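Local coordinates for diphthine synthase (PDB 1WDE), which probably catalyses the S-adenosyl-L-methionine-dependent trimethylation of the amino group of the modified target histidine of elongation factor 2, forming diphthine in diphthamide biosynthesis, at residues 51-56 / 60-65; 125-130 / 168-173; 215-218 / 224-227. All coordinates share one frame; numbering follows the deposited sequence.

Contact 1: 51-56 / 60-65; sequences KSVVEA and ARVVEA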
loop_
_atom_site.group_PDB
_atom_site.type_symbol
_atom_site.label_atom_id
_atom_site.label_comp_id
_atom_site.label_asym_id
_atom_site.label_seq_id
_atom_site.Cartn_x
_atom_site.Cartn_y
_atom_site.Cartn_z
ATOM N N LYS A 51 2.732 9.560 -19.384
ATOM C CA LYS A 51 2.527 9.175 -20.782
ATOM C C LYS A 51 1.146 8.588 -21.051
ATOM O O LYS A 51 0.506 8.942 -22.039
ATOM C CB LYS A 51 3.585 8.152 -21.215
ATOM C CG LYS A 51 3.215 7.374 -22.487
ATOM C CD LYS A 51 4.137 6.172 -22.700
ATOM C CE LYS A 51 3.532 5.156 -23.669
ATOM N NZ LYS A 51 3.177 5.763 -24.982
ATOM N N SER A 52 0.696 7.682 -20.184
ATOM C CA SER A 52 -0.613 7.036 -20.337
ATOM C C SER A 52 -1.773 8.020 -20.238
ATOM O O SER A 52 -2.754 7.909 -20.970
ATOM C CB SER A 52 -0.797 5.944 -19.278
ATOM O OG SER A 52 -2.099 5.381 -19.353
ATOM N N VAL A 53 -1.661 8.967 -19.316
ATOM C CA VAL A 53 -2.689 9.985 -19.131
ATOM C C VAL A 53 -2.705 10.861 -20.396
ATOM O O VAL A 53 -3.718 10.932 -21.094
ATOM C CB VAL A 53 -2.374 10.859 -17.881
ATOM C CG1 VAL A 53 -3.382 11.987 -17.761
ATOM C CG2 VAL A 53 -2.425 9.994 -16.599
ATOM N N VAL A 54 -1.570 11.504 -20.681
ATOM C CA VAL A 54 -1.405 12.369 -21.857
ATOM C C VAL A 54 -2.022 11.715 -23.078
ATOM O O VAL A 54 -2.663 12.364 -23.903
ATOM C CB VAL A 54 0.093 12.624 -22.144
ATOM C CG1 VAL A 54 0.290 13.091 -23.592
ATOM C CG2 VAL A 54 0.623 13.661 -21.184
ATOM N N GLU A 55 -1.819 10.412 -23.176
ATOM C CA GLU A 55 -2.344 9.623 -24.274
ATOM C C GLU A 55 -3.873 9.686 -24.267
ATOM O O GLU A 55 -4.511 9.788 -25.317
ATOM C CB GLU A 55 -1.839 8.190 -24.103
ATOM C CG GLU A 55 -2.120 7.233 -25.236
ATOM C CD GLU A 55 -1.302 5.956 -25.101
ATOM O OE1 GLU A 55 -1.734 4.907 -25.636
ATOM O OE2 GLU A 55 -0.222 6.008 -24.464
ATOM N N ALA A 56 -4.456 9.651 -23.072
ATOM C CA ALA A 56 -5.907 9.682 -22.919
ATOM C C ALA A 56 -6.537 11.066 -23.040
ATOM O O ALA A 56 -7.594 11.207 -23.639
ATOM C CB ALA A 56 -6.296 9.063 -21.575
ATOM N N ALA A 60 -2.328 18.226 -24.096
ATOM C CA ALA A 60 -2.532 19.665 -23.982
ATOM C C ALA A 60 -3.189 20.087 -22.673
ATOM O O ALA A 60 -3.530 21.256 -22.496
ATOM C CB ALA A 60 -3.364 20.156 -25.154
ATOM N N ARG A 61 -3.367 19.144 -21.755
ATOM C CA ARG A 61 -3.992 19.453 -20.475
ATOM C C ARG A 61 -3.272 18.786 -19.307
ATOM O O ARG A 61 -3.327 19.267 -18.174
ATOM C CB ARG A 61 -5.461 19.033 -20.512
ATOM C CG ARG A 61 -6.214 19.705 -21.633
ATOM C CD ARG A 61 -7.585 19.121 -21.849
ATOM N NE ARG A 61 -8.204 19.730 -23.018
ATOM C CZ ARG A 61 -9.372 19.362 -23.531
ATOM N NH1 ARG A 61 -10.062 18.375 -22.974
ATOM N NH2 ARG A 61 -9.845 19.980 -24.605
ATOM N N VAL A 62 -2.583 17.689 -19.592
ATOM C CA VAL A 62 -1.856 16.962 -18.562
ATOM C C VAL A 62 -0.812 17.859 -17.906
ATOM O O VAL A 62 -0.131 18.633 -18.579
ATOM C CB VAL A 62 -1.167 15.718 -19.151
ATOM C CG1 VAL A 62 -0.481 14.929 -18.052
ATOM C CG2 VAL A 62 -2.191 14.860 -19.866
ATOM N N VAL A 63 -0.696 17.750 -16.586
ATOM C CA VAL A 63 0.256 18.553 -15.833
ATOM C C VAL A 63 0.831 17.777 -14.647
ATOM O O VAL A 63 0.086 17.264 -13.813
ATOM C CB VAL A 63 -0.420 19.835 -15.285
ATOM C CG1 VAL A 63 0.605 20.705 -14.574
ATOM C CG2 VAL A 63 -1.096 20.597 -16.414
ATOM N N GLU A 64 2.155 17.693 -14.578
ATOM C CA GLU A 64 2.814 17.008 -13.473
ATOM C C GLU A 64 2.538 17.780 -12.194
ATOM O O GLU A 64 2.706 18.999 -12.153
ATOM C CB GLU A 64 4.330 16.950 -13.696
ATOM C CG GLU A 64 4.847 15.654 -14.317
ATOM C CD GLU A 64 5.052 14.537 -13.297
ATOM O OE1 GLU A 64 5.445 13.425 -13.709
ATOM O OE2 GLU A 64 4.829 14.764 -12.088
ATOM N N ALA A 65 2.110 17.074 -11.153
ATOM C CA ALA A 65 1.836 17.697 -9.864
ATOM C C ALA A 65 2.744 17.063 -8.814
ATOM O O ALA A 65 2.839 15.842 -8.731
ATOM C CB ALA A 65 0.373 17.501 -9.487
#

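Contact 2: 125-130 / 168-173; sequences AARGAT and HTTALL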
loop_
_atom_site.group_PDB
_atom_site.type_symbol
_atom_site.label_atom_id
_atom_site.label_comp_id
_atom_site.label_asym_id
_atom_site.label_seq_id
_atom_site.Cartn_x
_atom_site.Cartn_y
_atom_site.Cartn_z
ATOM N N ALA A 125 -4.921 -5.710 -5.682
ATOM C CA ALA A 125 -4.502 -6.779 -6.577
ATOM C C ALA A 125 -3.484 -7.697 -5.879
ATOM O O ALA A 125 -3.530 -8.903 -6.056
ATOM C CB ALA A 125 -3.887 -6.201 -7.853
ATOM N N ALA A 126 -2.583 -7.121 -5.085
ATOM C CA ALA A 126 -1.583 -7.918 -4.373
ATOM C C ALA A 126 -2.283 -8.821 -3.356
ATOM O O ALA A 126 -2.039 -10.026 -3.338
ATOM C CB ALA A 126 -0.598 -7.018 -3.681
ATOM N N ARG A 127 -3.154 -8.247 -2.516
ATOM C CA ARG A 127 -3.877 -9.053 -1.540
ATOM C C ARG A 127 -4.614 -10.153 -2.281
ATOM O O ARG A 127 -4.583 -11.322 -1.881
ATOM C CB ARG A 127 -4.896 -8.219 -0.780
ATOM C CG ARG A 127 -4.294 -7.257 0.198
ATOM C CD ARG A 127 -5.405 -6.388 0.764
ATOM N NE ARG A 127 -4.936 -5.523 1.835
ATOM C CZ ARG A 127 -5.692 -4.595 2.396
ATOM N NH1 ARG A 127 -6.940 -4.418 1.970
ATOM N NH2 ARG A 127 -5.219 -3.867 3.389
ATOM N N GLY A 128 -5.251 -9.782 -3.385
ATOM C CA GLY A 128 -6.004 -10.765 -4.151
ATOM C C GLY A 128 -5.150 -11.895 -4.707
ATOM O O GLY A 128 -5.559 -13.065 -4.712
ATOM N N ALA A 129 -3.947 -11.564 -5.166
ATOM C CA ALA A 129 -3.076 -12.601 -5.732
ATOM C C ALA A 129 -2.641 -13.671 -4.721
ATOM O O ALA A 129 -2.371 -14.795 -5.116
ATOM C CB ALA A 129 -1.832 -11.958 -6.381
ATOM N N THR A 130 -2.558 -13.316 -3.432
ATOM C CA THR A 130 -2.155 -14.267 -2.373
ATOM C C THR A 130 -3.226 -15.314 -2.138
ATOM O O THR A 130 -2.958 -16.392 -1.600
ATOM C CB THR A 130 -1.927 -13.571 -0.996
ATOM O OG1 THR A 130 -3.191 -13.156 -0.469
ATOM C CG2 THR A 130 -0.993 -12.327 -1.117
ATOM N N HIS A 168 -4.738 -10.555 8.995
ATOM C CA HIS A 168 -3.521 -10.529 8.174
ATOM C C HIS A 168 -3.097 -9.073 7.990
ATOM O O HIS A 168 -3.933 -8.190 7.737
ATOM C CB HIS A 168 -3.771 -11.110 6.783
ATOM C CG HIS A 168 -4.393 -12.470 6.772
ATOM N ND1 HIS A 168 -3.961 -13.499 7.584
ATOM C CD2 HIS A 168 -5.326 -13.009 5.946
ATOM C CE1 HIS A 168 -4.594 -14.611 7.254
ATOM N NE2 HIS A 168 -5.428 -14.342 6.260
ATOM N N THR A 169 -1.800 -8.820 8.113
ATOM C CA THR A 169 -1.283 -7.469 7.958
ATOM C C THR A 169 -0.816 -7.217 6.523
ATOM O O THR A 169 -0.202 -8.078 5.882
ATOM C CB THR A 169 -0.060 -7.227 8.882
ATOM O OG1 THR A 169 -0.445 -7.376 10.254
ATOM C CG2 THR A 169 0.495 -5.826 8.668
ATOM N N THR A 170 -1.129 -6.044 6.003
ATOM C CA THR A 170 -0.638 -5.699 4.688
ATOM C C THR A 170 0.462 -4.703 5.034
ATOM O O THR A 170 0.226 -3.754 5.780
ATOM C CB THR A 170 -1.699 -5.020 3.815
ATOM O OG1 THR A 170 -2.776 -5.945 3.560
ATOM C CG2 THR A 170 -1.058 -4.615 2.460
ATOM N N ALA A 171 1.678 -4.943 4.559
ATOM C CA ALA A 171 2.758 -4.020 4.869
ATOM C C ALA A 171 3.309 -3.443 3.574
ATOM O O ALA A 171 3.845 -4.157 2.713
ATOM C CB ALA A 171 3.853 -4.727 5.664
ATOM N N LEU A 172 3.150 -2.134 3.431
ATOM C CA LEU A 172 3.621 -1.452 2.240
ATOM C C LEU A 172 5.072 -1.023 2.454
ATOM O O LEU A 172 5.534 -0.854 3.585
ATOM C CB LEU A 172 2.748 -0.224 1.962
ATOM C CG LEU A 172 1.221 -0.428 1.871
ATOM C CD1 LEU A 172 0.577 0.907 1.475
ATOM C CD2 LEU A 172 0.865 -1.514 0.859
ATOM N N LEU A 173 5.786 -0.842 1.352
ATOM C CA LEU A 173 7.185 -0.429 1.400
ATOM C C LEU A 173 7.305 1.044 0.976
ATOM O O LEU A 173 6.715 1.473 -0.017
ATOM C CB LEU A 173 8.023 -1.307 0.459
ATOM C CG LEU A 173 8.104 -2.805 0.790
ATOM C CD1 LEU A 173 8.618 -3.577 -0.398
ATOM C CD2 LEU A 173 9.002 -2.999 1.990
#

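Contact 3: 215-218 / 224-227; sequences LVEA and HRVL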
loop_
_atom_site.group_PDB
_atom_site.type_symbol
_atom_site.label_atom_id
_atom_site.label_comp_id
_atom_site.label_asym_id
_atom_site.label_seq_id
_atom_site.Cartn_x
_atom_site.Cartn_y
_atom_site.Cartn_z
ATOM N N LEU A 215 5.555 -12.183 -0.166
ATOM C CA LEU A 215 6.072 -11.023 -0.881
ATOM C C LEU A 215 5.322 -11.045 -2.213
ATOM O O LEU A 215 5.377 -12.031 -2.940
ATOM C CB LEU A 215 7.587 -11.174 -1.106
ATOM C CG LEU A 215 8.248 -9.981 -1.827
ATOM C CD1 LEU A 215 8.280 -8.769 -0.906
ATOM C CD2 LEU A 215 9.672 -10.357 -2.237
ATOM N N VAL A 216 4.601 -9.972 -2.526
ATOM C CA VAL A 216 3.805 -9.950 -3.755
ATOM C C VAL A 216 4.024 -8.721 -4.640
ATOM O O VAL A 216 4.231 -7.622 -4.154
ATOM C CB VAL A 216 2.280 -9.989 -3.427
ATOM C CG1 VAL A 216 1.465 -10.320 -4.701
ATOM C CG2 VAL A 216 2.004 -10.992 -2.330
ATOM N N GLU A 217 3.985 -8.935 -5.947
ATOM C CA GLU A 217 4.096 -7.838 -6.892
ATOM C C GLU A 217 2.882 -7.983 -7.795
ATOM O O GLU A 217 2.764 -8.962 -8.529
ATOM C CB GLU A 217 5.365 -7.922 -7.749
ATOM C CG GLU A 217 5.420 -6.768 -8.775
ATOM C CD GLU A 217 6.729 -6.675 -9.525
ATOM O OE1 GLU A 217 7.228 -7.735 -9.971
ATOM O OE2 GLU A 217 7.248 -5.536 -9.668
ATOM N N ALA A 218 1.951 -7.040 -7.717
ATOM C CA ALA A 218 0.782 -7.130 -8.579
ATOM C C ALA A 218 1.263 -6.802 -9.992
ATOM O O ALA A 218 2.160 -5.973 -10.164
ATOM C CB ALA A 218 -0.290 -6.129 -8.130
ATOM N N HIS A 224 0.836 -11.761 -11.816
ATOM C CA HIS A 224 1.287 -11.370 -10.490
ATOM C C HIS A 224 2.355 -12.348 -10.040
ATOM O O HIS A 224 2.398 -13.473 -10.506
ATOM C CB HIS A 224 0.114 -11.423 -9.501
ATOM C CG HIS A 224 -1.161 -10.862 -10.048
ATOM N ND1 HIS A 224 -1.311 -9.529 -10.370
ATOM C CD2 HIS A 224 -2.328 -11.465 -10.382
ATOM C CE1 HIS A 224 -2.511 -9.338 -10.888
ATOM N NE2 HIS A 224 -3.146 -10.498 -10.909
ATOM N N ARG A 225 3.215 -11.915 -9.137
ATOM C CA ARG A 225 4.236 -12.804 -8.598
ATOM C C ARG A 225 3.965 -12.910 -7.093
ATOM O O ARG A 225 3.860 -11.894 -6.405
ATOM C CB ARG A 225 5.626 -12.226 -8.855
ATOM C CG ARG A 225 6.007 -12.228 -10.344
ATOM C CD ARG A 225 7.393 -11.629 -10.556
ATOM N NE ARG A 225 8.359 -12.172 -9.604
ATOM C CZ ARG A 225 9.243 -11.434 -8.942
ATOM N NH1 ARG A 225 9.277 -10.117 -9.131
ATOM N NH2 ARG A 225 10.099 -12.014 -8.101
ATOM N N VAL A 226 3.830 -14.133 -6.596
ATOM C CA VAL A 226 3.549 -14.363 -5.172
ATOM C C VAL A 226 4.614 -15.320 -4.635
ATOM O O VAL A 226 4.665 -16.487 -5.027
ATOM C CB VAL A 226 2.159 -14.977 -4.993
ATOM C CG1 VAL A 226 1.922 -15.374 -3.509
ATOM C CG2 VAL A 226 1.100 -13.989 -5.475
ATOM N N LEU A 227 5.451 -14.805 -3.739
ATOM C CA LEU A 227 6.546 -15.565 -3.165
ATOM C C LEU A 227 6.390 -15.789 -1.669
ATOM O O LEU A 227 6.307 -14.844 -0.881
ATOM C CB LEU A 227 7.871 -14.843 -3.421
ATOM C CG LEU A 227 8.323 -14.594 -4.866
ATOM C CD1 LEU A 227 8.103 -15.864 -5.684
ATOM C CD2 LEU A 227 7.557 -13.432 -5.471
#

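Contact 1: 51-56 / 60-65
In the beta-alpha-beta unit built from strand 35-39, helix 47-57 and strand 62-64, Val-62 meets Val-53 and Val-54 where the helix covers strand 62-64, which runs parallel to strand 35-39. The contact is wholly apolar and is carried by three valines, with no hydrogen bond between 51-56 and 60-65. The two segments come closest at Val-54 and Val-62, whose CA atoms are 5.7 Å apart. The CA-CB bond of Val-62 points toward the helix; CG1 stands anti to the backbone N (chi1 -177°), which leaves CG2 beside the backbone N and facing Val-54. This CG2 methyl reaches the helix backbone itself, with Val-62 CG2 3.3 Å from Val-54 CA. It also presses on the side chain of the same residue, Val-62 CG2 lying 3.3 Å from Val-54 CG2. Since Val-54 CG2 is only 3.4 Å from Val-62 CB as well, the pair is packed more closely than ordinary carbon contacts. The two side chains cross at about a right angle, and Val-54 CG2 lies against CB and both methyls of Val-62. Val-53 joins from the preceding position of the helix with a looser touch, its CG1 3.8 Å from Val-62 CG2. Beneath the helix, Val-53 also rests on Val-36 and Val-38 of strand 35-39, and Val-62 touches Val-38. Backbone hydrogen bonds pair Val-63 with Val-38 and Arg-61 with Val-36, placing strand 62-64 at the margin of the parallel sheet, beside strand 35-39 and under helix 47-57.

Contact 2: 125-130 / 168-173
The backbones of Arg-127 and Thr-170 stay well apart, their CA atoms 7.8 Å from each other, so helix 122-130 reaches strand 168-173 through side chains. Arg-127 makes the bridge. Its CG lies beside the backbone N (chi1 -72°) and the chain then runs extended as far as NE, which carries the guanidinium over to the strand. There NE donates to Thr-170 OG1 at 2.8 Å, with an angle of 150° at the hydrogen and the oxygen close to the guanidinium plane. A second, weak bond comes from the same edge, Arg-127 NH2 to Thr-170 OG1 at 3.2 Å, so the hydroxyl oxygen is held mainly by NE. This is a helix resting on the mixed sheet of the tetrapyrrole-methylase fold, and strand 168-173 ends at Leu-173, which by similarity binds S-adenosyl-L-methionine. Phe-137 of the adjacent strand touches both Arg-127 and Thr-170, while Thr-140 packs against Thr-170. Three residues on from the arginine, Thr-130 turns its hydroxyl back on the arginine's own backbone: OG1 donates to Arg-127 O at 2.7 Å, in the carbonyl plane, and is also hydrogen-bonded to Leu-132 N.

Contact 3: 215-218 / 224-227
Val-216 and Val-226 face each other as the non-hydrogen-bonded pair of a beta hairpin, strand 213-217 turning back as strand 225-229 at the margin of the mixed sheet. The turn between the strands holds Ala-220, which by similarity binds S-adenosyl-L-methionine. The short strand axes approach to 4.8 Å and run antiparallel. Hydrogen bonds join N and O of Leu-215 with O and N of Leu-227, and those of Glu-217 likewise with Arg-225. The tightly packed face is that of the two valines. Their side chains lie alongside one another, pointing the same way, with Val-216 CG1 3.8 Å from Val-226 CG2. The same Val-216 CG1 comes within 3.3 Å of Arg-225 O, and helix 122-130 covers this face, Thr-130 touching Val-216 and Ala-129 touching Val-226.

The other face, bearing Leu-215, Glu-217, Arg-225 and Leu-227, is more open and more polar, with all but Leu-215 partly exposed. Arg-225 bends at chi3 (46°), bringing its NH1 to 3.3 Å from Glu-217 OE1 in a salt bridge. The groups are poorly aligned for a paired bond: their planes are 73° apart and NH1 meets the oxygen from above the carboxylate plane. Each has a further partner, Glu-217 OE2 being hydrogen-bonded to Val-244 N and Arg-225 NH1 to Tyr-245 OH. Putting an alanine at Glu-217 would probably leave Val-244 N without its carboxylate acceptor and Arg-225 without its charged mate across the strands, its guanidinium left to Tyr-245 OH and a long, weak ion pair with Glu-241. Where the strands open into the turn, His-224 sets the edge of its ring against the other segment: ND1 lies 3.7 Å from Ala-218 CA and is hydrogen-bonded to Gly-219 N.

In the fold
Contacts 2 and 3 form one continuous block on the mixed sheet, their centres 9 Å apart. Helix 122-130 joins them: Thr-130 CG2 lies 3.5 Å from Val-216 CG2, and Ala-125 CB 3.6 Å from Ala-218 CB. Contact 1 belongs to the separate parallel sheet, its centre 29 Å from those of both other contacts, without touching either. The probable S-adenosyl-L-methionine site, inferred by similarity, borders the joined pair: the Arg-127 side chain is about 7 Å from those of Val-96 and Ser-121, the Leu-215 side chain about 5 Å from that of Leu-173, and the Ala-218 side chain about 4 Å from Gly-122, all four assigned to that site. Contact 1 lies away from these positions.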